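Local atomic coordinates of aminotransferase class-III (Ochrobactrum anthropi, PDB entry 5GHG), a protein that probably transfers amino groups between amines and carbonyl compounds by means of a pyridoxal-phosphate cofactor, as omega-transaminases do. Residues B[66-71]-B[339-344]; B[95-100]-B[333-338]. The protein carries 1 engineered substitution. All coordinates share one frame; numbering follows the deposited sequence.

Interaction 1 of 2, residues B[66-71]-B[339-344]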
loop_
_atom_site.group_PDB
_atom_site.type_symbol
_atom_site.label_atom_id
_atom_site.label_comp_id
_atom_site.label_asym_id
_atom_site.label_seq_id
_atom_site.Cartn_x
_atom_site.Cartn_y
_atom_site.Cartn_z
ATOM N N GLU B 66 12.657 -13.891 15.526
ATOM C CA GLU B 66 11.606 -14.747 16.078
ATOM C C GLU B 66 11.294 -15.840 15.065
ATOM O O GLU B 66 10.445 -15.658 14.182
ATOM C CB GLU B 66 10.363 -13.933 16.428
ATOM C CG GLU B 66 9.274 -14.757 17.104
ATOM C CD GLU B 66 9.848 -15.770 18.094
ATOM O OE1 GLU B 66 9.969 -16.979 17.735
ATOM O OE2 GLU B 66 10.195 -15.347 19.236
ATOM N N PRO B 67 11.962 -16.998 15.140
ATOM C CA PRO B 67 11.799 -18.004 14.085
ATOM C C PRO B 67 10.427 -18.660 14.040
ATOM O O PRO B 67 10.100 -19.258 13.008
ATOM C CB PRO B 67 12.912 -19.029 14.396
ATOM C CG PRO B 67 13.229 -18.838 15.829
ATOM C CD PRO B 67 13.009 -17.371 16.111
ATOM N N ARG B 68 9.607 -18.557 15.088
ATOM C CA ARG B 68 8.244 -19.087 15.007
ATOM C C ARG B 68 7.440 -18.415 13.882
ATOM O O ARG B 68 6.586 -19.048 13.257
ATOM C CB ARG B 68 7.494 -18.883 16.330
ATOM C CG ARG B 68 7.772 -19.915 17.393
ATOM C CD ARG B 68 7.055 -19.574 18.697
ATOM N NE ARG B 68 5.598 -19.654 18.598
ATOM C CZ ARG B 68 4.768 -19.530 19.641
ATOM N NH1 ARG B 68 5.253 -19.340 20.862
ATOM N NH2 ARG B 68 3.453 -19.600 19.468
ATOM N N LEU B 69 7.692 -17.134 13.635
ATOM C CA LEU B 69 6.963 -16.429 12.586
ATOM C C LEU B 69 7.387 -16.908 11.191
ATOM O O LEU B 69 6.555 -17.017 10.294
ATOM C CB LEU B 69 7.147 -14.928 12.744
ATOM C CG LEU B 69 6.562 -14.297 13.995
ATOM C CD1 LEU B 69 6.650 -12.768 13.895
ATOM C CD2 LEU B 69 5.132 -14.751 14.211
ATOM N N ALA B 70 8.676 -17.209 11.010
ATOM C CA ALA B 70 9.147 -17.793 9.756
ATOM C C ALA B 70 8.473 -19.144 9.476
ATOM O O ALA B 70 8.071 -19.424 8.347
ATOM C CB ALA B 70 10.661 -17.956 9.772
ATOM N N GLU B 71 8.346 -19.980 10.500
ATOM C CA GLU B 71 7.681 -21.269 10.309
ATOM C C GLU B 71 6.200 -21.092 9.977
ATOM O O GLU B 71 5.652 -21.838 9.166
ATOM C CB GLU B 71 7.839 -22.144 11.571
ATOM C CG GLU B 71 7.159 -23.484 11.401
ATOM C CD GLU B 71 7.589 -24.535 12.431
ATOM O OE1 GLU B 71 6.675 -25.181 12.975
ATOM O OE2 GLU B 71 8.806 -24.720 12.663
ATOM N N LEU B 339 0.357 -12.567 17.252
ATOM C CA LEU B 339 -0.539 -12.262 18.371
ATOM C C LEU B 339 -0.467 -13.344 19.438
ATOM O O LEU B 339 -0.487 -13.048 20.642
ATOM C CB LEU B 339 -1.962 -12.080 17.868
ATOM C CG LEU B 339 -2.125 -10.895 16.912
ATOM C CD1 LEU B 339 -3.548 -10.789 16.417
ATOM C CD2 LEU B 339 -1.667 -9.605 17.557
ATOM N N ALA B 340 -0.354 -14.598 19.009
ATOM C CA ALA B 340 -0.208 -15.713 19.944
ATOM C C ALA B 340 1.057 -15.583 20.783
ATOM O O ALA B 340 1.038 -15.858 21.984
ATOM C CB ALA B 340 -0.223 -17.045 19.198
ATOM N N ILE B 341 2.161 -15.149 20.168
ATOM C CA ILE B 341 3.408 -14.966 20.908
ATOM C C ILE B 341 3.244 -13.867 21.943
ATOM O O ILE B 341 3.620 -14.034 23.108
ATOM C CB ILE B 341 4.582 -14.669 19.944
ATOM C CG1 ILE B 341 4.905 -15.918 19.110
ATOM C CG2 ILE B 341 5.825 -14.232 20.720
ATOM C CD1 ILE B 341 5.821 -15.638 17.905
ATOM N N ILE B 342 2.678 -12.728 21.530
ATOM C CA ILE B 342 2.420 -11.615 22.443
ATOM C C ILE B 342 1.595 -12.080 23.637
ATOM O O ILE B 342 1.884 -11.722 24.785
ATOM C CB ILE B 342 1.735 -10.459 21.679
ATOM C CG1 ILE B 342 2.753 -9.800 20.727
ATOM C CG2 ILE B 342 1.145 -9.428 22.616
ATOM C CD1 ILE B 342 2.166 -8.704 19.852
ATOM N N GLU B 343 0.576 -12.907 23.373
ATOM C CA GLU B 343 -0.275 -13.482 24.411
ATOM C C GLU B 343 0.492 -14.455 25.300
ATOM O O GLU B 343 0.490 -14.327 26.533
ATOM C CB GLU B 343 -1.431 -14.245 23.769
ATOM C CG GLU B 343 -2.758 -13.564 23.784
ATOM C CD GLU B 343 -3.751 -14.299 22.889
ATOM O OE1 GLU B 343 -3.702 -15.567 22.870
ATOM O OE2 GLU B 343 -4.547 -13.613 22.196
ATOM N N GLU B 344 1.092 -15.472 24.687
ATOM C CA GLU B 344 1.737 -16.534 25.439
ATOM C C GLU B 344 2.855 -15.998 26.314
ATOM O O GLU B 344 3.030 -16.443 27.449
ATOM C CB GLU B 344 2.294 -17.595 24.501
ATOM C CG GLU B 344 1.247 -18.383 23.737
ATOM C CD GLU B 344 1.890 -19.279 22.668
ATOM O OE1 GLU B 344 1.178 -19.662 21.711
ATOM O OE2 GLU B 344 3.109 -19.593 22.795
#
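Arg68 leaves its helix with CG anti to its own carbonyl carbon (chi1 -82°) and then turns about CG-CD (chi3 67°), which carries the guanidinium over Ile341 to the carboxylate of Glu344. The grip is end-on: Arg68 NH1 donates to Glu344 OE2 at 2.9 Å, and Arg68 NH2 to Glu344 OE1 at 3.2 Å. Both oxygens lie close to the guanidinium plane, yet the two flat groups are 30° apart, and each oxygen is approached from out of the carboxylate plane. Ile341 fills the space beneath, its CG1 centred under one guanidinium face, 3.7 Å from Arg68 CZ. Beyond it, Ile341 CD1 also touches Glu66 CG at 3.7 Å and Leu69 CD2 at 3.9 Å. Glu66 is also the N-cap, its OE1 accepting from Arg68 N at 3.1 Å, while its OE2 forms a salt bridge with Arg345. Arg68 NE forms another with Glu337, so the guanidinium is held by two carboxylates. A leucine in its place would probably leave Glu344 and Glu337 without their shared cation. The first turn of helix 67-77 thus packs, roughly antiparallel, on the C-terminal end of helix 329-344, while helix 93-104 touches that same helix at Leu339.

Interaction 2 of 2, residues B[95-100]-B[333-338]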
loop_
_atom_site.group_PDB
_atom_site.type_symbol
_atom_site.label_atom_id
_atom_site.label_comp_id
_atom_site.label_asym_id
_atom_site.label_seq_id
_atom_site.Cartn_x
_atom_site.Cartn_y
_atom_site.Cartn_z
ATOM N N ILE B 95 -10.003 -15.692 8.046
ATOM C CA ILE B 95 -11.176 -15.798 8.900
ATOM C C ILE B 95 -10.777 -15.841 10.372
ATOM O O ILE B 95 -11.377 -15.165 11.218
ATOM C CB ILE B 95 -11.998 -17.049 8.522
ATOM C CG1 ILE B 95 -12.533 -16.902 7.102
ATOM C CG2 ILE B 95 -13.110 -17.283 9.527
ATOM C CD1 ILE B 95 -13.115 -15.551 6.798
ATOM N N ASP B 96 -9.765 -16.644 10.696
ATOM C CA ASP B 96 -9.311 -16.748 12.071
ATOM C C ASP B 96 -8.796 -15.406 12.603
ATOM O O ASP B 96 -9.027 -15.061 13.762
ATOM C CB ASP B 96 -8.209 -17.800 12.181
ATOM C CG ASP B 96 -8.733 -19.212 12.004
ATOM O OD1 ASP B 96 -9.949 -19.415 12.097
ATOM O OD2 ASP B 96 -7.915 -20.106 11.779
ATOM N N LEU B 97 -8.072 -14.655 11.771
ATOM C CA LEU B 97 -7.520 -13.387 12.242
ATOM C C LEU B 97 -8.619 -12.350 12.465
ATOM O O LEU B 97 -8.594 -11.617 13.458
ATOM C CB LEU B 97 -6.480 -12.861 11.249
ATOM C CG LEU B 97 -5.808 -11.535 11.641
ATOM C CD1 LEU B 97 -5.114 -11.619 12.978
ATOM C CD2 LEU B 97 -4.806 -11.125 10.558
ATOM N N ALA B 98 -9.575 -12.261 11.536
ATOM C CA ALA B 98 -10.699 -11.352 11.718
ATOM C C ALA B 98 -11.435 -11.651 13.020
ATOM O O ALA B 98 -11.757 -10.737 13.791
ATOM C CB ALA B 98 -11.657 -11.450 10.535
ATOM N N GLU B 99 -11.698 -12.927 13.276
ATOM C CA GLU B 99 -12.391 -13.307 14.499
ATOM C C GLU B 99 -11.572 -12.926 15.736
ATOM O O GLU B 99 -12.105 -12.374 16.700
ATOM C CB GLU B 99 -12.680 -14.802 14.494
ATOM C CG GLU B 99 -13.557 -15.230 15.654
ATOM C CD GLU B 99 -13.696 -16.745 15.752
ATOM O OE1 GLU B 99 -13.342 -17.461 14.772
ATOM O OE2 GLU B 99 -14.166 -17.217 16.816
ATOM N N LYS B 100 -10.270 -13.202 15.704
ATOM C CA LYS B 100 -9.400 -12.861 16.823
ATOM C C LYS B 100 -9.388 -11.351 17.084
ATOM O O LYS B 100 -9.463 -10.911 18.233
ATOM C CB LYS B 100 -8.000 -13.390 16.556
ATOM C CG LYS B 100 -6.961 -12.922 17.525
ATOM C CD LYS B 100 -7.180 -13.545 18.880
ATOM C CE LYS B 100 -6.946 -15.056 18.822
ATOM N NZ LYS B 100 -7.128 -15.683 20.173
ATOM N N ALA B 333 -1.512 -15.458 8.439
ATOM C CA ALA B 333 -0.986 -16.523 9.279
ATOM C C ALA B 333 0.134 -16.014 10.176
ATOM O O ALA B 333 0.245 -16.409 11.340
ATOM C CB ALA B 333 -0.495 -17.686 8.409
ATOM N N VAL B 334 0.971 -15.127 9.650
ATOM C CA VAL B 334 2.051 -14.558 10.453
ATOM C C VAL B 334 1.483 -13.649 11.547
ATOM O O VAL B 334 1.946 -13.680 12.687
ATOM C CB VAL B 334 3.049 -13.804 9.554
ATOM C CG1 VAL B 334 3.978 -12.920 10.404
ATOM C CG2 VAL B 334 3.856 -14.808 8.717
ATOM N N ALA B 335 0.476 -12.838 11.221
ATOM C CA ALA B 335 -0.114 -11.974 12.229
ATOM C C ALA B 335 -0.757 -12.794 13.359
ATOM O O ALA B 335 -0.648 -12.439 14.540
ATOM C CB ALA B 335 -1.137 -11.029 11.602
ATOM N N LEU B 336 -1.435 -13.888 13.003
ATOM C CA LEU B 336 -2.046 -14.734 14.024
ATOM C C LEU B 336 -0.997 -15.302 14.976
ATOM O O LEU B 336 -1.192 -15.315 16.195
ATOM C CB LEU B 336 -2.819 -15.873 13.373
ATOM C CG LEU B 336 -4.278 -15.624 13.049
ATOM C CD1 LEU B 336 -4.757 -16.699 12.056
ATOM C CD2 LEU B 336 -5.115 -15.630 14.327
ATOM N N GLU B 337 0.107 -15.814 14.427
ATOM C CA GLU B 337 1.160 -16.357 15.270
ATOM C C GLU B 337 1.854 -15.258 16.070
ATOM O O GLU B 337 2.252 -15.476 17.226
ATOM C CB GLU B 337 2.167 -17.127 14.441
ATOM C CG GLU B 337 3.306 -17.713 15.243
ATOM C CD GLU B 337 2.937 -19.006 15.932
ATOM O OE1 GLU B 337 1.785 -19.451 15.766
ATOM O OE2 GLU B 337 3.799 -19.583 16.629
ATOM N N ASN B 338 1.989 -14.070 15.486
ATOM C CA ASN B 338 2.547 -12.935 16.230
ATOM C C ASN B 338 1.666 -12.596 17.445
ATOM O O ASN B 338 2.167 -12.381 18.562
ATOM C CB ASN B 338 2.713 -11.741 15.297
ATOM C CG ASN B 338 3.260 -10.508 15.992
ATOM O OD1 ASN B 338 4.444 -10.443 16.324
ATOM N ND2 ASN B 338 2.403 -9.510 16.197
#
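Asn338 N donates to Val334 O at 2.8 Å, the shortest polar bond within the two segments, in the helical turns that present Ala335 and Leu336 to Asp96 and Leu97. The contact is a helix-helix packing in the large domain of a fold-type-I aminotransferase: helix 329-344 lies against helix 93-104, whose chain runs on into strand 111-115 at the edge of the central sheet. The axes of the two short segments approach to 9.4 Å and are inclined at 42°. Contact across the pair is by apolar groups. Leu336 reaches over to the facing helix with its two methyls on different targets, CD1 meeting Asp96 CB at 3.6 Å and CD2 lying 3.9 Å from Leu97 CA. Between them, Leu336 CG faces Leu97 CB at 4.0 Å, the two leucines sliding past each other in opposite directions. Leu97 has CG anti to the backbone N (chi1 -179°), and from there its CD2 extends to the methyl of Ala335. Further along, Leu97 also rests on Phe114 of strand 111-115 and on Ile296, tying the helix pair to the sheet. Lys100 contributes the start of its chain, while its ammonium turns from residues 333-338 to a long, weak ion pair with Glu343, further along helix 329-344. Leu336 CD2 lies 4.3 Å from Lys100 CB.

Overall arrangement
From the N terminus, the chain first enters interaction 1 through the start of helix 67-77 and then interaction 2 through helix 93-104. It next builds much of the large domain, including all seven strands of its central sheet, before helix 329-344 returns to both. That helix meets residues 95-100 with its middle, closing interaction 2, and residues 66-71 with its last turns, closing interaction 1, so the loop closed by interaction 2 nests inside that closed by interaction 1. The contact centres lie 11 Å apart. Leu69 bridges them, its CD2 packing on Glu337 CG at 3.6 Å. Helix 329-344 thereby joins two successive helices from early in the chain.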